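Local coordinates for protein obscurin (Homo sapiens, PDB 4C4K) that is a giant muscle protein that probably combines serine/threonine kinase and Rho guanine-nucleotide exchange activities with immunoglobulin domains, the first of which is this one, at residues 43-46 with 50-53. Sequence-based numbering, arbitrary orientation. Where two conformers were deposited one is given.
Sequences QPVA and RFRL. With EDO (1,2-ethanediol), chain I; EDO (1,2-ethanediol), chain E.
Val45 and Phe51 carry the close part of this contact: Val45 CG1 lies 3.7 Å from Phe51 CD2, approaching the ring obliquely, and the two side chains cross at about a right angle. The valine torsion explains the touch, because CG1 stands anti to the backbone N (chi1 170°) and is thereby the branch presented to the ring. Next to this apolar pair, the Ala46 carbonyl O rests 3.6 Å from Phe51 CB. Leu53 approaches more loosely, its CD1 4.0 Å from Val45 O.

Small molecules, probably from the crystallisation liquor, add to the surroundings of the ring: one 1,2-ethanediol places C2 over the same face that Val45 CG1 approaches obliquely, offset toward the rim, 3.9 Å from Phe51 CE1, while its O2 accepts a hydrogen bond from Ala46 N at 3.1 Å (N-H...O angle 166°). A second sits at the ring edge, where its O2 takes the Arg50 N-H over 2.9 Å. Phe51 CE1 also lies over one face of the Arg50 guanidinium, towards its rim. With an alanine at Phe51, Val45 CG1 would probably lose its aromatic partner and one face of the Arg50 guanidinium the ring carbon that lies over it.

Only 182 Å² is buried, summed over both segments, as befits a surface contact. It bridges the two sheets of the immunoglobulin I-set sandwich at their margins: strand 43-44 borders one, strand 51-56 the other. Val45 bonds through its backbone to Trp38 of strand 35-40, Arg50 forms a salt bridge with Asp71, and Val45 and Leu53 both meet Leu62 of strand 59-64.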
loop_
_atom_site.group_PDB
_atom_site.type_symbol
_atom_site.label_atom_id
_atom_site.label_comp_id
_atom_site.label_asym_id
_atom_site.label_seq_id
_atom_site.Cartn_x
_atom_site.Cartn_y
_atom_site.Cartn_z
ATOM N N GLN A 43 14.504 2.368 1.672
ATOM C CA GLN A 43 15.603 2.014 0.771
ATOM C C GLN A 43 15.115 0.978 -0.248
ATOM O O GLN A 43 14.454 0.009 0.134
ATOM C CB GLN A 43 16.783 1.422 1.553
ATOM C CG GLN A 43 17.677 2.466 2.214
ATOM C CD GLN A 43 18.858 1.806 2.883
ATOM O OE1 GLN A 43 18.872 1.596 4.102
ATOM N NE2 GLN A 43 19.861 1.433 2.095
ATOM N N PRO A 44 15.458 1.138 -1.539
ATOM C CA PRO A 44 15.021 0.140 -2.531
ATOM C C PRO A 44 15.592 -1.246 -2.283
ATOM O O PRO A 44 16.700 -1.401 -1.787
ATOM C CB PRO A 44 15.524 0.702 -3.867
ATOM C CG PRO A 44 16.615 1.669 -3.501
ATOM C CD PRO A 44 16.245 2.226 -2.163
ATOM N N VAL A 45 14.810 -2.246 -2.595
ATOM C CA VAL A 45 15.243 -3.625 -2.497
ATOM C C VAL A 45 15.870 -3.935 -3.871
ATOM O O VAL A 45 15.221 -3.764 -4.903
ATOM C CB VAL A 45 14.080 -4.578 -2.138
ATOM C CG1 VAL A 45 14.506 -6.041 -2.288
ATOM C CG2 VAL A 45 13.567 -4.297 -0.724
ATOM N N ALA A 46 17.136 -4.330 -3.868
ATOM C CA ALA A 46 17.905 -4.655 -5.074
ATOM C C ALA A 46 18.028 -6.178 -5.220
ATOM O O ALA A 46 18.167 -6.876 -4.216
ATOM C CB ALA A 46 19.302 -4.017 -4.982
ATOM N N ARG A 50 19.821 -13.392 -2.341
ATOM C CA ARG A 50 18.671 -13.707 -1.499
ATOM C C ARG A 50 17.390 -12.984 -1.879
ATOM O O ARG A 50 16.350 -13.350 -1.370
ATOM C CB ARG A 50 18.992 -13.417 -0.027
ATOM C CG ARG A 50 20.175 -14.167 0.572
ATOM C CD ARG A 50 20.071 -14.236 2.085
ATOM N NE ARG A 50 19.942 -12.916 2.723
ATOM C CZ ARG A 50 18.845 -12.478 3.335
ATOM N NH1 ARG A 50 17.748 -13.221 3.363
ATOM N NH2 ARG A 50 18.829 -11.283 3.895
ATOM N N PHE A 51 17.453 -11.952 -2.736
ATOM C CA PHE A 51 16.292 -11.140 -3.134
ATOM C C PHE A 51 16.075 -11.307 -4.610
ATOM O O PHE A 51 16.946 -10.951 -5.409
ATOM C CB PHE A 51 16.509 -9.665 -2.753
ATOM C CG PHE A 51 16.552 -9.485 -1.253
ATOM C CD1 PHE A 51 17.740 -9.650 -0.549
ATOM C CD2 PHE A 51 15.399 -9.176 -0.540
ATOM C CE1 PHE A 51 17.764 -9.542 0.850
ATOM C CE2 PHE A 51 15.425 -9.039 0.850
ATOM C CZ PHE A 51 16.607 -9.235 1.539
ATOM N N ARG A 52 14.931 -11.906 -4.977
ATOM C CA ARG A 52 14.632 -12.186 -6.382
ATOM C C ARG A 52 13.407 -11.441 -6.842
ATOM O O ARG A 52 12.350 -11.600 -6.261
ATOM C CB ARG A 52 14.460 -13.698 -6.612
ATOM C CG ARG A 52 15.543 -14.533 -5.955
ATOM C CD ARG A 52 16.899 -14.277 -6.582
ATOM N NE ARG A 52 17.907 -15.208 -6.085
ATOM C CZ ARG A 52 17.951 -16.499 -6.391
ATOM N NH1 ARG A 52 17.029 -17.035 -7.181
ATOM N NH2 ARG A 52 18.908 -17.267 -5.899
ATOM N N LEU A 53 13.557 -10.653 -7.891
ATOM C CA LEU A 53 12.478 -9.858 -8.459
ATOM C C LEU A 53 12.065 -10.423 -9.797
ATOM O O LEU A 53 12.921 -10.815 -10.599
ATOM C CB LEU A 53 12.924 -8.399 -8.607
ATOM C CG LEU A 53 13.231 -7.671 -7.313
ATOM C CD1 LEU A 53 14.212 -6.533 -7.562
ATOM C CD2 LEU A 53 11.984 -7.103 -6.718
HETATM C C1 EDO I . 21.432 -10.460 0.357
HETATM O O1 EDO I . 22.547 -10.757 1.189
HETATM C C2 EDO I . 21.756 -10.892 -1.101
HETATM O O2 EDO I . 20.649 -10.623 -1.958
HETATM C C1 EDO E . 18.434 -5.192 1.412
HETATM O O1 EDO E . 17.045 -5.036 1.723
HETATM C C2 EDO E . 18.627 -5.845 0.010
HETATM O O2 EDO E . 18.210 -4.944 -1.007
#